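Local coordinates for protein beta-galacturonidase (Eisenbergiella tayi, PDB 6NCW) that is a glycoside hydrolase of family 2, a beta-galacturonidase that probably hydrolyses the glycosidic bonds of beta-linked galacturonic acid and so releases the sugar, at residues L318-C323 and T362-H367; Y371-L376 and S399-R404. All coordinates share one frame; numbering follows the deposited sequence.

Contact 1 (L318-C323 and T362-H367); sequences LFLDLC and TAHYNH
Leu320 of helix 317-326 touches two histidine rings, each with a different part of its side chain. Its CD1 methyl lies over one face of the His364 ring, 3.6 Å from the ring centroid and 18° off the normal, shifted toward the rim on the side of ND1 and CE1. Its CB lies over a face of the His367 ring, 3.5 Å from CE1. Both are CH-pi contacts. With CG of Leu320 anti to the carbonyl carbon (chi1 -60°) and the chain extended beyond it, CD1 runs on past the His367 ring to that of His364.

The two helices concerned, 317-326 and 349-364, belong to the (beta/alpha)8 TIM-barrel domain, where they pack on the outside of the parallel strands; Leu320 also rests on Val330 and Glu332 of strand 329-333. Helix 349-364 gives way to a type I turn from His364 to His367, closed by His367 N to His364 O at 3.1 Å, and this turn carries the second ring back toward the first helix.

Asp321 brings its carboxylate to the edge of the His367 ring, OD2 lying 3.1 Å from CE1, with the two planes 38° apart. The oxygen would weakly attract the polarised C-H at CE1. The stronger polar partners lie just beyond: Arg3 forms a salt bridge with Asp321 OD1, while His364 ND1 and His367 ND1 are hydrogen-bonded to Glu332 and Asp324.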
loop_
_atom_site.group_PDB
_atom_site.type_symbol
_atom_site.label_atom_id
_atom_site.label_comp_id
_atom_site.label_asym_id
_atom_site.label_seq_id
_atom_site.Cartn_x
_atom_site.Cartn_y
_atom_site.Cartn_z
ATOM N N LEU A 318 -28.603 14.789 13.080
ATOM C CA LEU A 318 -28.910 13.471 12.543
ATOM C C LEU A 318 -28.045 12.395 13.211
ATOM O O LEU A 318 -28.516 11.287 13.488
ATOM C CB LEU A 318 -28.712 13.491 11.026
ATOM C CG LEU A 318 -29.038 12.234 10.214
ATOM C CD1 LEU A 318 -30.541 11.958 10.218
ATOM C CD2 LEU A 318 -28.528 12.406 8.788
ATOM N N PHE A 319 -26.777 12.709 13.484
ATOM C CA PHE A 319 -25.902 11.742 14.151
ATOM C C PHE A 319 -26.344 11.538 15.596
ATOM O O PHE A 319 -26.433 10.401 16.074
ATOM C CB PHE A 319 -24.439 12.216 14.093
ATOM C CG PHE A 319 -23.443 11.197 14.614
ATOM C CD1 PHE A 319 -23.074 10.101 13.834
ATOM C CD2 PHE A 319 -22.883 11.336 15.869
ATOM C CE1 PHE A 319 -22.154 9.154 14.304
ATOM C CE2 PHE A 319 -21.974 10.392 16.355
ATOM C CZ PHE A 319 -21.609 9.303 15.567
ATOM N N LEU A 320 -26.634 12.641 16.299
ATOM C CA LEU A 320 -27.142 12.556 17.667
ATOM C C LEU A 320 -28.440 11.759 17.725
ATOM O O LEU A 320 -28.626 10.950 18.637
ATOM C CB LEU A 320 -27.341 13.962 18.242
ATOM C CG LEU A 320 -26.076 14.836 18.313
ATOM C CD1 LEU A 320 -26.401 16.266 18.712
ATOM C CD2 LEU A 320 -25.068 14.244 19.295
ATOM N N ASP A 321 -29.345 11.966 16.758
ATOM C CA ASP A 321 -30.552 11.136 16.664
ATOM C C ASP A 321 -30.190 9.657 16.635
ATOM O O ASP A 321 -30.815 8.837 17.315
ATOM C CB ASP A 321 -31.374 11.459 15.405
ATOM C CG ASP A 321 -32.153 12.777 15.491
ATOM O OD1 ASP A 321 -32.594 13.247 14.411
ATOM O OD2 ASP A 321 -32.312 13.353 16.600
ATOM N N LEU A 322 -29.210 9.289 15.809
ATOM C CA LEU A 322 -28.851 7.877 15.702
ATOM C C LEU A 322 -28.221 7.355 16.989
ATOM O O LEU A 322 -28.343 6.161 17.296
ATOM C CB LEU A 322 -27.917 7.658 14.515
ATOM C CG LEU A 322 -28.560 7.819 13.133
ATOM C CD1 LEU A 322 -27.491 8.105 12.055
ATOM C CD2 LEU A 322 -29.381 6.586 12.762
ATOM N N CYS A 323 -27.549 8.221 17.753
ATOM C CA CYS A 323 -27.036 7.797 19.055
ATOM C C CYS A 323 -28.179 7.619 20.057
ATOM O O CYS A 323 -28.177 6.651 20.827
ATOM C CB CYS A 323 -26.010 8.805 19.586
ATOM S SG CYS A 323 -24.434 8.939 18.628
ATOM N N THR A 362 -29.199 25.146 23.038
ATOM C CA THR A 362 -30.582 25.419 22.650
ATOM C C THR A 362 -31.078 24.380 21.646
ATOM O O THR A 362 -32.207 23.897 21.751
ATOM C CB THR A 362 -30.705 26.835 22.082
ATOM O OG1 THR A 362 -30.209 27.771 23.049
ATOM C CG2 THR A 362 -32.162 27.177 21.766
ATOM N N ALA A 363 -30.224 23.977 20.703
ATOM C CA ALA A 363 -30.655 23.055 19.659
ATOM C C ALA A 363 -30.697 21.611 20.146
ATOM O O ALA A 363 -31.590 20.852 19.749
ATOM C CB ALA A 363 -29.725 23.181 18.449
ATOM N N HIS A 364 -29.759 21.222 21.015
ATOM C CA HIS A 364 -29.500 19.827 21.367
ATOM C C HIS A 364 -30.011 19.442 22.743
ATOM O O HIS A 364 -29.798 18.302 23.169
ATOM C CB HIS A 364 -27.991 19.533 21.306
ATOM C CG HIS A 364 -27.401 19.694 19.940
ATOM N ND1 HIS A 364 -26.057 19.524 19.682
ATOM C CD2 HIS A 364 -27.976 20.014 18.752
ATOM C CE1 HIS A 364 -25.829 19.730 18.396
ATOM N NE2 HIS A 364 -26.976 20.029 17.807
ATOM N N TYR A 365 -30.709 20.350 23.433
ATOM C CA TYR A 365 -31.107 20.133 24.827
ATOM C C TYR A 365 -31.774 18.781 25.047
ATOM O O TYR A 365 -31.603 18.161 26.105
ATOM C CB TYR A 365 -32.063 21.246 25.270
ATOM C CG TYR A 365 -32.358 21.201 26.750
ATOM C CD1 TYR A 365 -31.601 21.955 27.654
ATOM C CD2 TYR A 365 -33.361 20.380 27.252
ATOM C CE1 TYR A 365 -31.859 21.904 29.028
ATOM C CE2 TYR A 365 -33.623 20.317 28.611
ATOM C CZ TYR A 365 -32.873 21.081 29.499
ATOM O OH TYR A 365 -33.145 21.011 30.855
ATOM N N ASN A 366 -32.567 18.325 24.080
ATOM C CA ASN A 366 -33.455 17.197 24.317
ATOM C C ASN A 366 -32.817 15.835 24.104
ATOM O O ASN A 366 -33.464 14.831 24.413
ATOM C CB ASN A 366 -34.694 17.300 23.415
ATOM C CG ASN A 366 -35.588 18.467 23.793
ATOM O OD1 ASN A 366 -35.794 18.734 24.973
ATOM N ND2 ASN A 366 -36.104 19.178 22.795
ATOM N N HIS A 367 -31.606 15.767 23.553
ATOM C CA HIS A 367 -31.026 14.475 23.169
ATOM C C HIS A 367 -30.677 13.662 24.404
ATOM O O HIS A 367 -29.772 14.054 25.149
ATOM C CB HIS A 367 -29.779 14.668 22.290
ATOM C CG HIS A 367 -30.095 15.086 20.885
ATOM N ND1 HIS A 367 -30.477 14.190 19.907
ATOM C CD2 HIS A 367 -30.115 16.307 20.303
ATOM C CE1 HIS A 367 -30.719 14.844 18.783
ATOM N NE2 HIS A 367 -30.506 16.130 18.997
#

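Contact 2 (Y371-L376 and S399-R404); sequences YIWGIL and SLDPYR
Strand 370-374 supplies the first segment, its backbone kinked at Tyr371 and extended from Ile372 to Gly374. The facing segment leaves its helix at Leu400: Asp401 is the first residue to depart from helical angles, and the chain turns through Pro402 and Tyr403 to Arg404. Asp401 OD2 organises this turn, accepting from Tyr403 N at 3.0 Å, an Asx turn, and from Arg404 N at 3.2 Å, both from the same face of the carboxylate.

The other oxygen, OD1, makes the link to the strand. Trp373 NE1 donates to it over 2.8 Å, nearly straight at 162°, with the acceptor close to the indole plane but the donor well above the carboxylate plane. Arg404 NH1 reaches OD1 from the opposite face, on its syn side, in a salt bridge of 2.9 Å. Four donors thus grip one buried carboxylate, which would favour its ionised form. With CG anti to the backbone N (chi1 176°), Asp401 extends its carboxylate toward the indole.

Arg404, extended from CG to NE, crosses the tryptophan at a slant, CD lying 3.4 Å from Trp373 NE1 and the guanidinium, tilted 60° from the indole, turning a face to CZ2. Its NE is hydrogen-bonded to Ile370 O. The contact falls within the beta-alpha-beta unit of strand 370-374, helix 384-400 and strand 406-410, where Trp373 packs against Ile397 of helix 384-400 and Met360 and Ile361 of helix 349-364.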
loop_
_atom_site.group_PDB
_atom_site.type_symbol
_atom_site.label_atom_id
_atom_site.label_comp_id
_atom_site.label_asym_id
_atom_site.label_seq_id
_atom_site.Cartn_x
_atom_site.Cartn_y
_atom_site.Cartn_z
ATOM N N TYR A 371 -24.889 13.171 27.710
ATOM C CA TYR A 371 -24.888 13.109 29.162
ATOM C C TYR A 371 -23.961 14.131 29.806
ATOM O O TYR A 371 -24.040 14.330 31.028
ATOM C CB TYR A 371 -24.515 11.693 29.638
ATOM C CG TYR A 371 -23.042 11.391 29.514
ATOM C CD1 TYR A 371 -22.484 11.008 28.290
ATOM C CD2 TYR A 371 -22.204 11.507 30.619
ATOM C CE1 TYR A 371 -21.141 10.732 28.184
ATOM C CE2 TYR A 371 -20.862 11.249 30.523
ATOM C CZ TYR A 371 -20.336 10.864 29.308
ATOM O OH TYR A 371 -19.002 10.632 29.240
ATOM N N ILE A 372 -23.133 14.827 29.025
ATOM C CA ILE A 372 -22.174 15.772 29.582
ATOM C C ILE A 372 -21.853 16.826 28.531
ATOM O O ILE A 372 -21.806 16.532 27.332
ATOM C CB ILE A 372 -20.907 15.029 30.062
ATOM C CG1 ILE A 372 -19.964 15.972 30.793
ATOM C CG2 ILE A 372 -20.217 14.354 28.883
ATOM C CD1 ILE A 372 -18.841 15.256 31.497
ATOM N N TRP A 373 -21.649 18.065 28.983
ATOM C CA TRP A 373 -21.180 19.142 28.117
ATOM C C TRP A 373 -19.689 19.377 28.338
ATOM O O TRP A 373 -19.248 19.537 29.478
ATOM C CB TRP A 373 -21.933 20.451 28.379
ATOM C CG TRP A 373 -23.439 20.411 28.166
ATOM C CD1 TRP A 373 -24.405 20.610 29.117
ATOM C CD2 TRP A 373 -24.134 20.200 26.933
ATOM N NE1 TRP A 373 -25.656 20.527 28.554
ATOM C CE2 TRP A 373 -25.520 20.272 27.215
ATOM C CE3 TRP A 373 -23.726 19.942 25.618
ATOM C CZ2 TRP A 373 -26.497 20.090 26.226
ATOM C CZ3 TRP A 373 -24.695 19.765 24.638
ATOM C CH2 TRP A 373 -26.063 19.844 24.948
ATOM N N GLY A 374 -18.931 19.475 27.249
ATOM C CA GLY A 374 -17.523 19.794 27.351
ATOM C C GLY A 374 -17.208 21.167 26.808
ATOM O O GLY A 374 -17.951 21.700 25.979
ATOM N N ILE A 375 -16.103 21.766 27.245
ATOM C CA ILE A 375 -15.665 23.027 26.654
ATOM C C ILE A 375 -14.154 23.015 26.445
ATOM O O ILE A 375 -13.417 22.289 27.118
ATOM C CB ILE A 375 -16.063 24.253 27.512
ATOM C CG1 ILE A 375 -15.436 24.181 28.911
ATOM C CG2 ILE A 375 -17.561 24.396 27.606
ATOM C CD1 ILE A 375 -15.769 25.400 29.774
ATOM N N LEU A 376 -13.707 23.821 25.481
ATOM C CA LEU A 376 -12.329 24.320 25.427
ATOM C C LEU A 376 -11.295 23.204 25.581
ATOM O O LEU A 376 -10.383 23.271 26.418
ATOM C CB LEU A 376 -12.117 25.397 26.490
ATOM C CG LEU A 376 -13.024 26.622 26.385
ATOM C CD1 LEU A 376 -12.623 27.623 27.468
ATOM C CD2 LEU A 376 -12.979 27.238 24.967
ATOM N N SER A 399 -26.430 28.201 33.077
ATOM C CA SER A 399 -27.626 29.016 32.895
ATOM C C SER A 399 -28.539 28.441 31.822
ATOM O O SER A 399 -29.749 28.686 31.851
ATOM C CB SER A 399 -27.248 30.451 32.546
ATOM O OG SER A 399 -26.911 30.574 31.171
ATOM N N LEU A 400 -27.990 27.689 30.863
ATOM C CA LEU A 400 -28.809 27.117 29.798
ATOM C C LEU A 400 -29.256 25.703 30.111
ATOM O O LEU A 400 -30.297 25.261 29.606
ATOM C CB LEU A 400 -28.047 27.107 28.471
ATOM C CG LEU A 400 -27.642 28.462 27.895
ATOM C CD1 LEU A 400 -26.669 28.283 26.742
ATOM C CD2 LEU A 400 -28.877 29.222 27.446
ATOM N N ASP A 401 -28.480 24.979 30.915
ATOM C CA ASP A 401 -28.797 23.594 31.254
ATOM C C ASP A 401 -28.268 23.319 32.649
ATOM O O ASP A 401 -27.109 22.925 32.828
ATOM C CB ASP A 401 -28.202 22.628 30.236
ATOM C CG ASP A 401 -28.422 21.179 30.604
ATOM O OD1 ASP A 401 -28.149 20.311 29.740
ATOM O OD2 ASP A 401 -28.874 20.906 31.744
ATOM N N PRO A 402 -29.093 23.523 33.679
ATOM C CA PRO A 402 -28.599 23.387 35.052
ATOM C C PRO A 402 -28.436 21.951 35.531
ATOM O O PRO A 402 -27.985 21.751 36.665
ATOM C CB PRO A 402 -29.669 24.130 35.870
ATOM C CG PRO A 402 -30.912 24.034 35.052
ATOM C CD PRO A 402 -30.468 24.063 33.618
ATOM N N TYR A 403 -28.737 20.945 34.712
ATOM C CA TYR A 403 -28.814 19.569 35.187
ATOM C C TYR A 403 -27.666 18.674 34.726
ATOM O O TYR A 403 -27.116 17.926 35.546
ATOM C CB TYR A 403 -30.164 18.969 34.772
ATOM C CG TYR A 403 -31.319 19.838 35.246
ATOM C CD1 TYR A 403 -32.124 20.533 34.346
ATOM C CD2 TYR A 403 -31.566 20.004 36.605
ATOM C CE1 TYR A 403 -33.168 21.347 34.796
ATOM C CE2 TYR A 403 -32.601 20.812 37.063
ATOM C CZ TYR A 403 -33.397 21.481 36.164
ATOM O OH TYR A 403 -34.420 22.283 36.643
ATOM N N ARG A 404 -27.255 18.737 33.456
ATOM C CA ARG A 404 -26.175 17.873 32.991
ATOM C C ARG A 404 -24.829 18.280 33.591
ATOM O O ARG A 404 -24.552 19.467 33.785
ATOM C CB ARG A 404 -26.058 17.910 31.472
ATOM C CG ARG A 404 -27.101 17.130 30.697
ATOM C CD ARG A 404 -26.865 17.386 29.225
ATOM N NE ARG A 404 -27.673 16.590 28.317
ATOM C CZ ARG A 404 -28.781 17.031 27.721
ATOM N NH1 ARG A 404 -29.222 18.264 27.963
ATOM N NH2 ARG A 404 -29.433 16.243 26.870
#

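Overall arrangement
The two contacts follow one another along the TIM-barrel domain, contact 1 ending at His367 just before strand 370-374 opens contact 2, and their centres lie about 14 Å apart. Arg404 joins them: its NH2 is 3.0 Å from Tyr365 O, a probable hydrogen bond, and also makes a weak one to His367 O, so the turn after helix 349-364 is tied to the loop after helix 384-400. Tyr365 adds packing, its CE1 lying 3.7 Å from Leu400 O. Neither contact includes a galacturonate-binding residue, although segment 371-376 leads straight into one, Asn377; the touching side chains lie away from the sugar site and join helices, turns and a strand of the barrel.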